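Local coordinates for putative cell adhesion protein (Parabacteroides distasonis, PDB 3LIU) that is a putative fimbrillin of the FimA/Mfa1 family, probably serving as a pilus subunit in cell adhesion, at residues D42-W56 with V79-A92. Residues are numbered along the deposited sequence; the frame is centred on the assembly and turned at random.
Sequences DVNTLTVGVFGVDGW and VYAGEAHVVVVANA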
ATOM      1  N   ASP A  42      -5.583 -12.251   5.318  1.00 13.41           N
ATOM      2  CA  ASP A  42      -6.332 -12.495   6.560  1.00 14.20           C
ATOM      3  C   ASP A  42      -7.309 -11.315   6.877  1.00 13.13           C
ATOM      4  O   ASP A  42      -6.955 -10.149   6.716  1.00 14.14           O
ATOM      5  CB  ASP A  42      -5.417 -12.687   7.780  1.00 15.33           C
ATOM      6  CG  ASP A  42      -4.571 -13.957   7.722  1.00 14.64           C
ATOM      7  OD1 ASP A  42      -4.761 -14.816   6.833  1.00 16.94           O
ATOM      8  OD2 ASP A  42      -3.690 -14.070   8.598  1.00 17.87           O
ATOM      9  N   VAL A  43      -8.501 -11.672   7.359  1.00  8.90           N
ATOM     10  CA  VAL A  43      -9.499 -10.765   7.876  1.00 12.98           C
ATOM     11  C   VAL A  43      -9.746 -11.177   9.287  1.00 12.88           C
ATOM     12  O   VAL A  43     -10.402 -12.173   9.549  1.00 15.25           O
ATOM     13  CB  VAL A  43     -10.772 -10.844   7.045  1.00 14.09           C
ATOM     14  CG1 VAL A  43     -11.888 -10.057   7.693  1.00 16.01           C
ATOM     15  CG2 VAL A  43     -10.445 -10.371   5.590  1.00 14.18           C
ATOM     16  N   ASN A  44      -9.187 -10.435  10.222  1.00 13.37           N
ATOM     17  CA  ASN A  44      -9.290 -10.797  11.647  1.00 15.08           C
ATOM     18  C   ASN A  44     -10.415 -10.050  12.359  1.00 14.35           C
ATOM     19  O   ASN A  44     -11.167 -10.605  13.142  1.00 13.19           O
ATOM     20  CB  ASN A  44      -7.964 -10.452  12.302  1.00 16.07           C
ATOM     21  CG  ASN A  44      -6.833 -11.194  11.695  1.00 16.27           C
ATOM     22  OD1 ASN A  44      -6.942 -12.387  11.461  1.00 19.82           O
ATOM     23  ND2 ASN A  44      -5.723 -10.507  11.448  1.00 16.15           N
ATOM     24  N   THR A  45     -10.530  -8.761  12.070  1.00 14.95           N
ATOM     25  CA  THR A  45     -11.576  -7.934  12.674  1.00 12.18           C
ATOM     26  C   THR A  45     -12.265  -7.198  11.553  1.00 11.54           C
ATOM     27  O   THR A  45     -11.639  -6.915  10.524  1.00 13.87           O
ATOM     28  CB  THR A  45     -11.030  -6.883  13.691  1.00 11.59           C
ATOM     29  OG1 THR A  45     -10.181  -5.947  13.014  1.00 10.48           O
ATOM     30  CG2 THR A  45     -10.270  -7.527  14.873  1.00 15.30           C
ATOM     31  N   LEU A  46     -13.538  -6.885  11.773  1.00 10.50           N
ATOM     32  CA  LEU A  46     -14.295  -5.973  10.914  1.00 13.16           C
ATOM     33  C   LEU A  46     -14.877  -4.820  11.720  1.00 13.29           C
ATOM     34  O   LEU A  46     -15.539  -5.021  12.763  1.00 12.29           O
ATOM     35  CB  LEU A  46     -15.425  -6.699  10.194  1.00 11.72           C
ATOM     36  CG  LEU A  46     -14.899  -7.721   9.186  1.00 12.58           C
ATOM     37  CD1 LEU A  46     -16.077  -8.540   8.668  1.00 24.13           C
ATOM     38  CD2 LEU A  46     -14.200  -7.045   8.033  1.00  7.34           C
ATOM     39  N   THR A  47     -14.617  -3.609  11.235  1.00 13.96           N
ATOM     40  CA  THR A  47     -15.259  -2.404  11.759  1.00 13.52           C
ATOM     41  C   THR A  47     -16.259  -1.943  10.739  1.00 12.21           C
ATOM     42  O   THR A  47     -15.910  -1.739   9.584  1.00 17.61           O
ATOM     43  CB  THR A  47     -14.238  -1.280  12.016  1.00 12.49           C
ATOM     44  OG1 THR A  47     -13.252  -1.746  12.939  1.00 11.56           O
ATOM     45  CG2 THR A  47     -14.917  -0.049  12.601  1.00 11.84           C
ATOM     46  N   VAL A  48     -17.500  -1.782  11.167  1.00 14.03           N
ATOM     47  CA  VAL A  48     -18.616  -1.416  10.303  1.00 15.12           C
ATOM     48  C   VAL A  48     -19.155  -0.056  10.757  1.00 10.54           C
ATOM     49  O   VAL A  48     -19.430   0.175  11.947  1.00 10.24           O
ATOM     50  CB  VAL A  48     -19.719  -2.481  10.368  1.00 13.90           C
ATOM     51  CG1 VAL A  48     -20.912  -2.104   9.480  1.00 11.51           C
ATOM     52  CG2 VAL A  48     -19.154  -3.886   9.990  1.00 13.50           C
ATOM     53  N   GLY A  49     -19.255   0.864   9.816  1.00  9.69           N
ATOM     54  CA  GLY A  49     -19.855   2.164  10.096  1.00 11.81           C
ATOM     55  C   GLY A  49     -21.168   2.227   9.361  1.00 11.39           C
ATOM     56  O   GLY A  49     -21.197   2.053   8.116  1.00 10.63           O
ATOM     57  N   VAL A  50     -22.245   2.465  10.106  1.00  9.72           N
ATOM     58  CA  VAL A  50     -23.590   2.615   9.501  1.00 11.39           C
ATOM     59  C   VAL A  50     -24.077   4.054   9.744  1.00 11.74           C
ATOM     60  O   VAL A  50     -24.241   4.453  10.896  1.00 11.38           O
ATOM     61  CB  VAL A  50     -24.586   1.642  10.186  1.00 11.48           C
ATOM     62  CG1 VAL A  50     -25.949   1.645   9.467  1.00  9.74           C
ATOM     63  CG2 VAL A  50     -24.019   0.236  10.216  1.00  7.79           C
ATOM     64  N   PHE A  51     -24.320   4.816   8.685  1.00 11.05           N
ATOM     65  CA  PHE A  51     -24.653   6.243   8.811  1.00 13.56           C
ATOM     66  C   PHE A  51     -26.000   6.533   8.136  1.00 14.80           C
ATOM     67  O   PHE A  51     -26.153   6.478   6.903  1.00 14.88           O
ATOM     68  CB  PHE A  51     -23.512   7.114   8.235  1.00 14.84           C
ATOM     69  CG  PHE A  51     -22.195   6.953   8.962  1.00 16.29           C
ATOM     70  CD1 PHE A  51     -21.872   7.740  10.055  1.00 18.29           C
ATOM     71  CD2 PHE A  51     -21.289   5.995   8.562  1.00 13.66           C
ATOM     72  CE1 PHE A  51     -20.643   7.580  10.716  1.00 18.06           C
ATOM     73  CE2 PHE A  51     -20.100   5.822   9.205  1.00 15.97           C
ATOM     74  CZ  PHE A  51     -19.763   6.616  10.287  1.00 20.05           C
ATOM     75  N   GLY A  52     -26.998   6.810   8.955  1.00 14.43           N
ATOM     76  CA  GLY A  52     -28.339   7.035   8.429  1.00 18.16           C
ATOM     77  C   GLY A  52     -28.366   8.335   7.656  1.00 18.39           C
ATOM     78  O   GLY A  52     -27.611   9.240   7.950  1.00 17.38           O
ATOM     79  N   VAL A  53     -29.233   8.436   6.659  1.00 21.92           N
ATOM     80  CA  VAL A  53     -29.260   9.656   5.854  1.00 20.79           C
ATOM     81  C   VAL A  53     -29.719  10.859   6.682  1.00 21.02           C
ATOM     82  O   VAL A  53     -29.381  11.957   6.349  1.00 22.56           O
ATOM     83  CB  VAL A  53     -30.160   9.516   4.606  1.00 23.46           C
ATOM     84  CG1 VAL A  53     -29.526   8.547   3.631  1.00 19.38           C
ATOM     85  CG2 VAL A  53     -31.549   9.096   5.000  1.00 15.50           C
ATOM     86  N   ASP A  54     -30.466  10.635   7.757  1.00 23.39           N
ATOM     87  CA  ASP A  54     -30.947  11.698   8.650  1.00 25.81           C
ATOM     88  C   ASP A  54     -30.027  12.016   9.826  1.00 26.55           C
ATOM     89  O   ASP A  54     -30.470  12.683  10.773  1.00 30.48           O
ATOM     90  CB  ASP A  54     -32.291  11.279   9.247  1.00 28.19           C
ATOM     91  CG  ASP A  54     -32.203   9.939   9.946  1.00 36.70           C
ATOM     92  OD1 ASP A  54     -31.664   9.000   9.318  1.00 45.74           O
ATOM     93  OD2 ASP A  54     -32.653   9.813  11.096  1.00 42.78           O
ATOM     94  N   GLY A  55     -28.794  11.511   9.835  1.00 21.60           N
ATOM     95  CA  GLY A  55     -27.833  11.918  10.840  1.00 20.80           C
ATOM     96  C   GLY A  55     -27.488  10.935  11.946  1.00 20.31           C
ATOM     97  O   GLY A  55     -26.500  11.136  12.631  1.00 20.91           O
ATOM     98  N   TRP A  56     -28.240   9.859  12.141  1.00 20.08           N
ATOM     99  CA  TRP A  56     -27.845   8.889  13.174  1.00 18.74           C
ATOM    100  C   TRP A  56     -26.629   8.093  12.681  1.00 18.88           C
ATOM    101  O   TRP A  56     -26.369   8.011  11.470  1.00 19.49           O
ATOM    102  CB  TRP A  56     -28.989   7.956  13.558  1.00 17.79           C
ATOM    103  CG  TRP A  56     -29.585   7.088  12.430  1.00 25.40           C
ATOM    104  CD1 TRP A  56     -30.703   7.364  11.688  1.00 28.02           C
ATOM    105  CD2 TRP A  56     -29.122   5.797  11.971  1.00 26.78           C
ATOM    106  NE1 TRP A  56     -30.950   6.344  10.787  1.00 24.94           N
ATOM    107  CE2 TRP A  56     -30.007   5.366  10.955  1.00 19.17           C
ATOM    108  CE3 TRP A  56     -28.049   4.971  12.321  1.00 21.17           C
ATOM    109  CZ2 TRP A  56     -29.844   4.160  10.281  1.00 23.14           C
ATOM    110  CZ3 TRP A  56     -27.888   3.763  11.649  1.00 19.44           C
ATOM    111  CH2 TRP A  56     -28.782   3.373  10.639  1.00 25.37           C
ATOM    112  N   VAL A  79     -28.966  -1.633  15.151  1.00 13.34           N
ATOM    113  CA  VAL A  79     -28.795  -0.404  14.375  1.00 15.84           C
ATOM    114  C   VAL A  79     -30.195   0.234  14.308  1.00 18.17           C
ATOM    115  O   VAL A  79     -31.107  -0.229  14.993  1.00 19.31           O
ATOM    116  CB  VAL A  79     -28.202  -0.702  12.948  1.00 16.15           C
ATOM    117  CG1 VAL A  79     -26.804  -1.321  13.046  1.00 15.56           C
ATOM    118  CG2 VAL A  79     -29.088  -1.616  12.137  1.00 16.15           C
ATOM    119  N   TYR A  80     -30.370   1.304  13.542  1.00 21.86           N
ATOM    120  CA  TYR A  80     -31.712   1.893  13.330  1.00 21.99           C
ATOM    121  C   TYR A  80     -32.254   1.622  11.933  1.00 22.50           C
ATOM    122  O   TYR A  80     -31.484   1.335  10.995  1.00 20.42           O
ATOM    123  CB  TYR A  80     -31.701   3.407  13.601  1.00 24.68           C
ATOM    124  CG  TYR A  80     -31.192   3.770  15.001  1.00 30.80           C
ATOM    125  CD1 TYR A  80     -32.009   3.613  16.118  1.00 34.58           C
ATOM    126  CD2 TYR A  80     -29.902   4.265  15.194  1.00 37.14           C
ATOM    127  CE1 TYR A  80     -31.562   3.939  17.396  1.00 36.83           C
ATOM    128  CE2 TYR A  80     -29.442   4.595  16.475  1.00 39.26           C
ATOM    129  CZ  TYR A  80     -30.282   4.427  17.570  1.00 39.36           C
ATOM    130  OH  TYR A  80     -29.844   4.741  18.841  1.00 42.04           O
ATOM    131  N   ALA A  81     -33.583   1.688  11.791  1.00 21.48           N
ATOM    132  CA  ALA A  81     -34.194   1.494  10.486  1.00 22.71           C
ATOM    133  C   ALA A  81     -34.009   2.737   9.611  1.00 23.21           C
ATOM    134  O   ALA A  81     -33.848   3.839  10.108  1.00 23.54           O
ATOM    135  CB  ALA A  81     -35.653   1.142  10.606  1.00 21.71           C
ATOM    136  N   GLY A  82     -34.053   2.544   8.295  1.00 22.51           N
ATOM    137  CA  GLY A  82     -33.936   3.657   7.353  1.00 20.26           C
ATOM    138  C   GLY A  82     -32.818   3.469   6.369  1.00 20.02           C
ATOM    139  O   GLY A  82     -32.051   2.470   6.415  1.00 17.17           O
ATOM    140  N   GLU A  83     -32.745   4.417   5.436  1.00 19.26           N
ATOM    141  CA  GLU A  83     -31.698   4.413   4.450  1.00 17.37           C
ATOM    142  C   GLU A  83     -30.400   4.792   5.136  1.00 15.99           C
ATOM    143  O   GLU A  83     -30.388   5.676   5.975  1.00 16.60           O
ATOM    144  CB  GLU A  83     -31.993   5.367   3.292  1.00 18.98           C
ATOM    145  CG  GLU A  83     -31.036   5.159   2.122  1.00 21.57           C
ATOM    146  CD  GLU A  83     -31.437   5.927   0.862  1.00 30.73           C
ATOM    147  OE1 GLU A  83     -32.512   6.584   0.844  1.00 23.20           O
ATOM    148  OE2 GLU A  83     -30.662   5.869  -0.108  1.00 29.54           O
ATOM    149  N   ALA A  84     -29.326   4.081   4.788  1.00 14.19           N
ATOM    150  CA  ALA A  84     -28.028   4.303   5.385  1.00 14.93           C
ATOM    151  C   ALA A  84     -26.890   4.039   4.419  1.00 12.38           C
ATOM    152  O   ALA A  84     -27.024   3.283   3.440  1.00 14.32           O
ATOM    153  CB  ALA A  84     -27.858   3.453   6.661  1.00 16.09           C
ATOM    154  N   HIS A  85     -25.762   4.668   4.728  1.00 14.65           N
ATOM    155  CA  HIS A  85     -24.512   4.444   4.047  1.00 14.25           C
ATOM    156  C   HIS A  85     -23.617   3.605   4.970  1.00 15.43           C
ATOM    157  O   HIS A  85     -23.472   3.919   6.139  1.00 19.10           O
ATOM    158  CB  HIS A  85     -23.880   5.760   3.664  1.00 16.73           C
ATOM    159  CG  HIS A  85     -24.584   6.464   2.550  1.00 22.71           C
ATOM    160  ND1 HIS A  85     -25.112   7.725   2.686  1.00 29.92           N
ATOM    161  CD2 HIS A  85     -24.861   6.075   1.283  1.00 32.80           C
ATOM    162  CE1 HIS A  85     -25.678   8.090   1.550  1.00 32.30           C
ATOM    163  NE2 HIS A  85     -25.551   7.101   0.686  1.00 32.10           N
ATOM    164  N   VAL A  86     -23.091   2.505   4.436  1.00 13.88           N
ATOM    165  CA  VAL A  86     -22.369   1.491   5.203  1.00 10.88           C
ATOM    166  C   VAL A  86     -21.014   1.283   4.568  1.00 12.90           C
ATOM    167  O   VAL A  86     -20.923   1.141   3.364  1.00 13.05           O
ATOM    168  CB  VAL A  86     -23.132   0.169   5.166  1.00 11.78           C
ATOM    169  CG1 VAL A  86     -22.409  -0.916   5.914  1.00 10.68           C
ATOM    170  CG2 VAL A  86     -24.552   0.366   5.707  1.00  9.03           C
ATOM    171  N   VAL A  87     -19.978   1.262   5.401  1.00 14.24           N
ATOM    172  CA  VAL A  87     -18.623   0.966   4.967  0.50 12.42           C
ATOM    173  C   VAL A  87     -17.980  -0.015   5.962  1.00 14.41           C
ATOM    174  O   VAL A  87     -18.222   0.036   7.170  1.00 13.91           O
ATOM    175  CB  VAL A  87     -17.781   2.268   4.760  0.50 11.65           C
ATOM    176  CG1 VAL A  87     -17.882   3.212   5.975  0.50  6.02           C
ATOM    177  CG2 VAL A  87     -16.311   1.939   4.433  0.50 11.22           C
ATOM    178  N   VAL A  88     -17.174  -0.924   5.443  1.00 15.81           N
ATOM    179  CA  VAL A  88     -16.565  -1.948   6.235  1.00 14.43           C
ATOM    180  C   VAL A  88     -15.068  -1.792   6.118  1.00 14.87           C
ATOM    181  O   VAL A  88     -14.534  -1.668   5.007  1.00 12.25           O
ATOM    182  CB  VAL A  88     -16.972  -3.330   5.702  1.00 17.75           C
ATOM    183  CG1 VAL A  88     -16.339  -4.469   6.530  1.00 19.10           C
ATOM    184  CG2 VAL A  88     -18.485  -3.427   5.680  1.00 18.76           C
ATOM    185  N   VAL A  89     -14.394  -1.832   7.267  1.00 12.53           N
ATOM    186  CA  VAL A  89     -12.957  -1.809   7.341  1.00  9.07           C
ATOM    187  C   VAL A  89     -12.456  -3.083   8.017  1.00 11.44           C
ATOM    188  O   VAL A  89     -12.830  -3.405   9.139  1.00 13.00           O
ATOM    189  CB  VAL A  89     -12.435  -0.563   8.139  1.00 11.71           C
ATOM    190  CG1 VAL A  89     -10.868  -0.642   8.299  1.00  9.19           C
ATOM    191  CG2 VAL A  89     -12.840   0.749   7.433  1.00  7.70           C
ATOM    192  N   ALA A  90     -11.569  -3.798   7.357  1.00 11.16           N
ATOM    193  CA  ALA A  90     -10.906  -4.966   7.962  1.00 11.87           C
ATOM    194  C   ALA A  90      -9.598  -4.584   8.614  1.00 11.43           C
ATOM    195  O   ALA A  90      -8.812  -3.799   8.059  1.00  8.64           O
ATOM    196  CB  ALA A  90     -10.644  -6.076   6.899  1.00  8.74           C
ATOM    197  N   ASN A  91      -9.357  -5.187   9.779  1.00 13.44           N
ATOM    198  CA  ASN A  91      -8.044  -5.201  10.431  1.00 11.67           C
ATOM    199  C   ASN A  91      -7.577  -3.810  10.914  1.00 13.50           C
ATOM    200  O   ASN A  91      -6.401  -3.508  10.907  1.00 14.21           O
ATOM    201  CB  ASN A  91      -7.004  -5.846   9.510  1.00 12.93           C
ATOM    202  CG  ASN A  91      -7.351  -7.299   9.157  1.00 13.41           C
ATOM    203  OD1 ASN A  91      -7.888  -8.015   9.980  1.00 17.50           O
ATOM    204  ND2 ASN A  91      -7.096  -7.704   7.906  1.00  9.87           N
ATOM    205  N   ALA A  92      -8.514  -2.952  11.289  1.00 14.15           N
ATOM    206  CA  ALA A  92      -8.152  -1.653  11.838  1.00 13.92           C
ATOM    207  C   ALA A  92      -7.369  -1.821  13.138  1.00 12.13           C
ATOM    208  O   ALA A  92      -7.764  -2.600  14.031  1.00  9.79           O
ATOM    209  CB  ALA A  92      -9.386  -0.787  12.054  1.00  8.43           C
TER
HETATM  210  O   HOH W   1     -11.478  -3.712  11.724  1.00  9.87           O
HETATM  211  O   HOH W   2      -7.895  -5.294  13.961  1.00 24.33           O
HETATM  212  O   HOH W   3     -25.178   8.682   5.102  1.00 37.87           O
HETATM  213  O   HOH W   4     -32.127   6.824   8.021  1.00 27.80           O
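D42 and N44 share one partner, the side-chain amide of N91: its ND2 gives a hydrogen bond to D42 O (2.7 Å), nearly within the amide plane, while its OD1 takes N44 N (2.8 Å) in the carbonyl plane, on a lone pair. ND2 also bonds L125 O, so the buried amide is held from both ends. N91 N bonds T45 O from above the carbonyl plane; the regular ladder begins at the next pair, L46 with A90. A water bridges T45 OG1, T47 OG1, V89 O and A92 N, and T47 OG1 also bonds T61 OG1. T47–V89, G49–V87 and F51–H85 are hydrogen-bonded pairs. L46, V48 and V50 pack on one face with A84, V86, V88 and A90; L46 CD2 reaches V88 CG1 at 3.7 Å. On the other face, a CB on G49 would run into the F51 ring. V53 N closes the ladder on E83 O (3.1 Å). With CG set between its backbone N and carbonyl carbon (chi1 60°), W56 lays its indole between G52 CA, near the rim of one face, and Y80 CB, a CH-pi contact over the centre of the opposite face. The Y80 ring turns its edge to the indole face in an offset edge-to-face pair, planes at 72°. A water accepts from W56 NE1 (3.0 Å) and donates to D54 OD1 and E83 O. A leucine in place of W56 would probably leave Y80 without its aromatic platform and that water without its donor. This antiparallel ladder of the FimA family region lies between strands 57-66 and 127-136, helix 106-110 covering F51, V87 and V89.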